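Local structure of 450aa long hypothetical fmu protein (Pyrococcus horikoshii, 2YXL) at residues D59-Q64 and N349-W354; Q64-K69 and L151-L156. The protein probably acts as an S-adenosyl-L-methionine-dependent RNA cytosine-5 methyltransferase of the RsmB/NOP family. All blocks are in the same frame, centred on the assembly; numbering follows the deposited sequence.

Contact 1: D59-Q64 and N349-W354; sequences DIMKKQ and NPELRW
The backbone oxygen of Lys62 receives the indole N-H of Trp354, with NE1 2.8 Å from O and an almost straight N-H...O angle of 177°. The oxygen lies in the ring plane, whereas the donor stands above the carbonyl plane, 53° out of it. The pair exploits a helix kink: the N-H of Leu66 makes no bond to the preceding turn, and a distant side chain supplies a donor to Lys62 instead. Gln64 CA lies over one face of the indole. A phenylalanine here would lack the N-H and would probably leave the Lys62 carbonyl without this donor. Next to this bond, Met61 and Glu351 run alongside each other, Met61 SD lying 3.6 Å from Glu351 CB, while the carboxylate meets Lys29 and Ser31. Pro350 CB rests 3.6 Å from Lys62 CA. Lys62 CG lies over the rim of the Arg353 guanidinium face; a bend at chi3 (68°) turns NE of that arginine back to bond Pro350 O, and both Lys62 NZ and Arg353 NH2 reach Asn181. The turn leading into helix 352-355 thus packs against helix 47-75, which is also touched by helix 12-24 at Met61 and by helix 84-99 at Ile60 and Gln64.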
loop_
_atom_site.group_PDB
_atom_site.type_symbol
_atom_site.label_atom_id
_atom_site.label_comp_id
_atom_site.label_asym_id
_atom_site.label_seq_id
_atom_site.Cartn_x
_atom_site.Cartn_y
_atom_site.Cartn_z
ATOM N N ASP A 59 9.542 9.547 5.882
ATOM C CA ASP A 59 10.132 10.747 5.302
ATOM C C ASP A 59 11.096 10.378 4.169
ATOM O O ASP A 59 11.120 11.041 3.130
ATOM C CB ASP A 59 10.851 11.565 6.379
ATOM C CG ASP A 59 11.107 12.999 5.955
ATOM O OD1 ASP A 59 10.146 13.701 5.587
ATOM O OD2 ASP A 59 12.272 13.435 6.009
ATOM N N ILE A 60 11.878 9.317 4.375
ATOM C CA ILE A 60 12.801 8.818 3.355
ATOM C C ILE A 60 12.027 8.241 2.159
ATOM O O ILE A 60 12.325 8.565 1.006
ATOM C CB ILE A 60 13.800 7.764 3.923
ATOM C CG1 ILE A 60 14.718 8.401 4.976
ATOM C CG2 ILE A 60 14.629 7.139 2.800
ATOM C CD1 ILE A 60 15.454 7.414 5.863
ATOM N N MET A 61 11.035 7.398 2.441
ATOM C CA MET A 61 10.206 6.807 1.391
ATOM C C MET A 61 9.544 7.888 0.539
ATOM O O MET A 61 9.579 7.828 -0.689
ATOM C CB MET A 61 9.145 5.864 1.984
ATOM C CG MET A 61 9.711 4.594 2.620
ATOM S SD MET A 61 10.832 3.719 1.514
ATOM C CE MET A 61 11.263 2.282 2.489
ATOM N N LYS A 62 8.969 8.885 1.208
ATOM C CA LYS A 62 8.270 9.990 0.556
ATOM C C LYS A 62 9.176 10.828 -0.353
ATOM O O LYS A 62 8.757 11.233 -1.437
ATOM C CB LYS A 62 7.602 10.861 1.625
ATOM C CG LYS A 62 6.715 11.983 1.121
ATOM C CD LYS A 62 5.776 12.487 2.218
ATOM C CE LYS A 62 6.527 13.061 3.426
ATOM N NZ LYS A 62 5.594 13.449 4.537
ATOM N N LYS A 63 10.412 11.066 0.083
ATOM C CA LYS A 63 11.336 11.954 -0.631
ATOM C C LYS A 63 12.451 11.201 -1.370
ATOM O O LYS A 63 13.425 11.813 -1.823
ATOM C CB LYS A 63 11.953 12.959 0.343
ATOM C CG LYS A 63 10.942 13.788 1.106
ATOM C CD LYS A 63 11.608 14.535 2.246
ATOM C CE LYS A 63 10.613 15.426 2.968
ATOM N NZ LYS A 63 11.217 16.002 4.200
ATOM N N GLN A 64 12.286 9.885 -1.497
ATOM C CA GLN A 64 13.326 8.988 -2.007
ATOM C C GLN A 64 14.019 9.510 -3.262
ATOM O O GLN A 64 15.254 9.575 -3.316
ATOM C CB GLN A 64 12.736 7.600 -2.269
ATOM C CG GLN A 64 13.758 6.479 -2.305
ATOM C CD GLN A 64 13.199 5.197 -2.893
ATOM O OE1 GLN A 64 13.115 4.176 -2.211
ATOM N NE2 GLN A 64 12.814 5.243 -4.165
ATOM N N ASN A 349 1.979 4.009 1.040
ATOM C CA ASN A 349 3.316 3.544 0.658
ATOM C C ASN A 349 3.999 4.615 -0.181
ATOM O O ASN A 349 4.014 4.532 -1.412
ATOM C CB ASN A 349 3.251 2.230 -0.124
ATOM C CG ASN A 349 2.489 1.149 0.603
ATOM O OD1 ASN A 349 2.942 0.627 1.623
ATOM N ND2 ASN A 349 1.330 0.787 0.065
ATOM N N PRO A 350 4.579 5.626 0.484
ATOM C CA PRO A 350 5.016 6.839 -0.204
ATOM C C PRO A 350 6.060 6.614 -1.301
ATOM O O PRO A 350 6.064 7.345 -2.292
ATOM C CB PRO A 350 5.588 7.694 0.930
ATOM C CG PRO A 350 4.952 7.158 2.167
ATOM C CD PRO A 350 4.862 5.693 1.927
ATOM N N GLU A 351 6.917 5.610 -1.134
ATOM C CA GLU A 351 8.003 5.363 -2.091
ATOM C C GLU A 351 7.530 4.959 -3.493
ATOM O O GLU A 351 8.275 5.110 -4.463
ATOM C CB GLU A 351 9.016 4.346 -1.541
ATOM C CG GLU A 351 8.557 2.889 -1.533
ATOM C CD GLU A 351 7.785 2.492 -0.285
ATOM O OE1 GLU A 351 7.136 3.357 0.346
ATOM O OE2 GLU A 351 7.826 1.294 0.062
ATOM N N LEU A 352 6.290 4.476 -3.592
ATOM C CA LEU A 352 5.716 4.053 -4.871
ATOM C C LEU A 352 5.685 5.162 -5.919
ATOM O O LEU A 352 5.838 4.891 -7.116
ATOM C CB LEU A 352 4.320 3.446 -4.687
ATOM C CG LEU A 352 4.249 2.046 -4.061
ATOM C CD1 LEU A 352 2.818 1.541 -4.034
ATOM C CD2 LEU A 352 5.146 1.047 -4.788
ATOM N N ARG A 353 5.510 6.403 -5.467
ATOM C CA ARG A 353 5.506 7.558 -6.362
ATOM C C ARG A 353 6.809 7.675 -7.162
ATOM O O ARG A 353 6.820 8.235 -8.255
ATOM C CB ARG A 353 5.224 8.852 -5.588
ATOM C CG ARG A 353 6.387 9.350 -4.730
ATOM C CD ARG A 353 5.994 10.502 -3.829
ATOM N NE ARG A 353 5.059 10.101 -2.781
ATOM C CZ ARG A 353 4.448 10.946 -1.952
ATOM N NH1 ARG A 353 3.611 10.481 -1.033
ATOM N NH2 ARG A 353 4.670 12.254 -2.038
ATOM N N TRP A 354 7.896 7.133 -6.614
ATOM C CA TRP A 354 9.203 7.188 -7.263
ATOM C C TRP A 354 9.521 5.937 -8.088
ATOM O O TRP A 354 10.295 6.002 -9.042
ATOM C CB TRP A 354 10.303 7.451 -6.228
ATOM C CG TRP A 354 10.096 8.732 -5.486
ATOM C CD1 TRP A 354 9.683 8.872 -4.191
ATOM C CD2 TRP A 354 10.253 10.058 -6.002
ATOM N NE1 TRP A 354 9.587 10.201 -3.865
ATOM C CE2 TRP A 354 9.929 10.953 -4.958
ATOM C CE3 TRP A 354 10.643 10.580 -7.244
ATOM C CZ2 TRP A 354 9.987 12.340 -5.114
ATOM C CZ3 TRP A 354 10.698 11.960 -7.399
ATOM C CH2 TRP A 354 10.370 12.824 -6.337
#

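Contact 2: Q64-K69 and L151-L156; sequences QGLIDK and LEWKYL
Leu66 lays its side chain across one face of the Trp153 indole, so that nearly the whole ring system is overlapped by a single leucine. Its CD2 methyl sits 3.8 Å from the centroid of the five-membered ring and only 12° off the ring normal, a CH-pi contact made from directly above. The rest of the side chain spreads over the six-membered ring: CB of Leu66 approaches CZ2 of Trp153 to 3.7 Å, and CD1 comes equally near to CE3. With CG anti to the carbonyl carbon (chi1 -65°), the isobutyl group lies along the indole and its two methyls rest over different rings, the leucine and the tryptophan running antiparallel to one another. The CD1 methyl has two further neighbours, the backbone oxygen of Glu152 and the CD2 methyl of Leu156, which is 4.0 Å from it. Leu156 is the residue with which the chain leaves helix 147-155, taking a positive phi as it does so.

At one end of the patch, Lys69 crosses Glu152 at about a right angle. Its CE lies 3.7 Å from Glu152 OE2, but NZ stays 4.6 Å from that oxygen, too far for a salt bridge; OE1 of the same carboxylate accepts the backbone N-H of Ser159, where helix 159-169 begins. The axes of segments 64-69 and 151-155 approach no closer than 10.7 Å and run at 136° to each other, a spacing bridged by the large side chains of Leu66 and Trp153. Trp153 also touches Phe99 of helix 84-99.

With no hydrogen bond between the segments, the joint depends on shape and dispersion; the charges at its border are likely to add a mild attraction without fixing the position of either helix.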
loop_
_atom_site.group_PDB
_atom_site.type_symbol
_atom_site.label_atom_id
_atom_site.label_comp_id
_atom_site.label_asym_id
_atom_site.label_seq_id
_atom_site.Cartn_x
_atom_site.Cartn_y
_atom_site.Cartn_z
ATOM N N GLN A 64 12.286 9.885 -1.497
ATOM C CA GLN A 64 13.326 8.988 -2.007
ATOM C C GLN A 64 14.019 9.510 -3.262
ATOM O O GLN A 64 15.254 9.575 -3.316
ATOM C CB GLN A 64 12.736 7.600 -2.269
ATOM C CG GLN A 64 13.758 6.479 -2.305
ATOM C CD GLN A 64 13.199 5.197 -2.893
ATOM O OE1 GLN A 64 13.115 4.176 -2.211
ATOM N NE2 GLN A 64 12.814 5.243 -4.165
ATOM N N GLY A 65 13.218 9.888 -4.256
ATOM C CA GLY A 65 13.733 10.368 -5.536
ATOM C C GLY A 65 14.517 11.659 -5.429
ATOM O O GLY A 65 15.463 11.886 -6.185
ATOM N N LEU A 66 14.121 12.507 -4.486
ATOM C CA LEU A 66 14.796 13.776 -4.261
ATOM C C LEU A 66 16.097 13.558 -3.489
ATOM O O LEU A 66 17.130 14.155 -3.812
ATOM C CB LEU A 66 13.865 14.754 -3.539
ATOM C CG LEU A 66 12.622 15.194 -4.328
ATOM C CD1 LEU A 66 11.546 15.774 -3.409
ATOM C CD2 LEU A 66 12.982 16.186 -5.433
ATOM N N ILE A 67 16.038 12.687 -2.484
ATOM C CA ILE A 67 17.220 12.258 -1.737
ATOM C C ILE A 67 18.285 11.675 -2.683
ATOM O O ILE A 67 19.467 12.024 -2.591
ATOM C CB ILE A 67 16.835 11.259 -0.606
ATOM C CG1 ILE A 67 16.122 12.002 0.536
ATOM C CG2 ILE A 67 18.058 10.508 -0.086
ATOM C CD1 ILE A 67 15.394 11.111 1.539
ATOM N N ASP A 68 17.849 10.813 -3.603
ATOM C CA ASP A 68 18.738 10.195 -4.590
ATOM C C ASP A 68 19.438 11.224 -5.479
ATOM O O ASP A 68 20.636 11.094 -5.741
ATOM C CB ASP A 68 17.983 9.167 -5.447
ATOM C CG ASP A 68 17.610 7.897 -4.670
ATOM O OD1 ASP A 68 18.038 7.739 -3.500
ATOM O OD2 ASP A 68 16.884 7.050 -5.237
ATOM N N LYS A 69 18.702 12.245 -5.927
ATOM C CA LYS A 69 19.293 13.345 -6.703
ATOM C C LYS A 69 20.392 14.078 -5.936
ATOM O O LYS A 69 21.382 14.505 -6.533
ATOM C CB LYS A 69 18.234 14.351 -7.154
ATOM C CG LYS A 69 17.375 13.886 -8.317
ATOM C CD LYS A 69 16.576 15.044 -8.911
ATOM C CE LYS A 69 15.329 14.554 -9.640
ATOM N NZ LYS A 69 15.646 13.626 -10.766
ATOM N N LEU A 151 9.199 22.718 -8.390
ATOM C CA LEU A 151 7.897 22.055 -8.415
ATOM C C LEU A 151 7.948 20.683 -7.741
ATOM O O LEU A 151 7.074 20.348 -6.940
ATOM C CB LEU A 151 7.404 21.922 -9.861
ATOM C CG LEU A 151 6.151 21.097 -10.173
ATOM C CD1 LEU A 151 4.870 21.872 -9.873
ATOM C CD2 LEU A 151 6.177 20.644 -11.628
ATOM N N GLU A 152 8.976 19.901 -8.069
ATOM C CA GLU A 152 9.146 18.559 -7.513
ATOM C C GLU A 152 9.346 18.578 -6.001
ATOM O O GLU A 152 8.922 17.654 -5.310
ATOM C CB GLU A 152 10.312 17.830 -8.189
ATOM C CG GLU A 152 10.029 17.364 -9.613
ATOM C CD GLU A 152 11.108 16.441 -10.164
ATOM O OE1 GLU A 152 10.770 15.556 -10.978
ATOM O OE2 GLU A 152 12.291 16.595 -9.786
ATOM N N TRP A 153 9.986 19.632 -5.496
ATOM C CA TRP A 153 10.217 19.788 -4.058
ATOM C C TRP A 153 8.977 20.214 -3.261
ATOM O O TRP A 153 8.882 19.923 -2.069
ATOM C CB TRP A 153 11.380 20.744 -3.790
ATOM C CG TRP A 153 12.724 20.072 -3.811
ATOM C CD1 TRP A 153 13.667 20.147 -4.797
ATOM C CD2 TRP A 153 13.273 19.214 -2.799
ATOM N NE1 TRP A 153 14.768 19.394 -4.463
ATOM C CE2 TRP A 153 14.554 18.810 -3.243
ATOM C CE3 TRP A 153 12.807 18.748 -1.562
ATOM C CZ2 TRP A 153 15.378 17.966 -2.492
ATOM C CZ3 TRP A 153 13.625 17.906 -0.817
ATOM C CH2 TRP A 153 14.897 17.525 -1.285
ATOM N N LYS A 154 8.036 20.896 -3.909
ATOM C CA LYS A 154 6.803 21.304 -3.234
ATOM C C LYS A 154 5.818 20.150 -3.055
ATOM O O LYS A 154 5.189 20.027 -2.003
ATOM C CB LYS A 154 6.129 22.483 -3.945
ATOM C CG LYS A 154 6.594 23.844 -3.446
ATOM C CD LYS A 154 5.531 24.918 -3.671
ATOM C CE LYS A 154 5.931 26.237 -3.020
ATOM N NZ LYS A 154 4.875 27.280 -3.156
ATOM N N TYR A 155 5.683 19.313 -4.081
ATOM C CA TYR A 155 4.754 18.187 -4.024
ATOM C C TYR A 155 5.411 16.895 -3.545
ATOM O O TYR A 155 4.715 15.927 -3.233
ATOM C CB TYR A 155 4.085 17.953 -5.383
ATOM C CG TYR A 155 3.167 19.064 -5.855
ATOM C CD1 TYR A 155 2.852 19.192 -7.205
ATOM C CD2 TYR A 155 2.615 19.986 -4.962
ATOM C CE1 TYR A 155 2.008 20.203 -7.658
ATOM C CE2 TYR A 155 1.774 21.004 -5.406
ATOM C CZ TYR A 155 1.476 21.104 -6.755
ATOM O OH TYR A 155 0.647 22.102 -7.211
ATOM N N LEU A 156 6.742 16.893 -3.482
ATOM C CA LEU A 156 7.532 15.695 -3.169
ATOM C C LEU A 156 7.174 14.550 -4.122
ATOM O O LEU A 156 6.850 13.442 -3.693
ATOM C CB LEU A 156 7.376 15.283 -1.693
ATOM C CG LEU A 156 7.587 16.342 -0.596
ATOM C CD1 LEU A 156 7.288 15.770 0.784
ATOM C CD2 LEU A 156 8.988 16.943 -0.633
#

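Both contacts draw on helix 47-75 and share Gln64, with centres about 9 Å apart; contact 1 uses the turn before the kink, contact 2 the kinked turn and the one after. Contact 1 is buried and ties the helical N-terminal part to the methyltransferase family region through a directed hydrogen bond; contact 2 lies farther out, joins two helices of the N-terminal part and relies on apolar overlap, with loosely paired charges at its border. They also meet: Arg353 NH2 probably donates to Leu156 O at 3.0 Å, and Trp354 CH2 packs 3.8 Å from Leu66 CG. Leu66 thus touches two tryptophans, one from each contact. Both contacts lie away from the sinefungin pocket and the predicted nucleophile, Cys390.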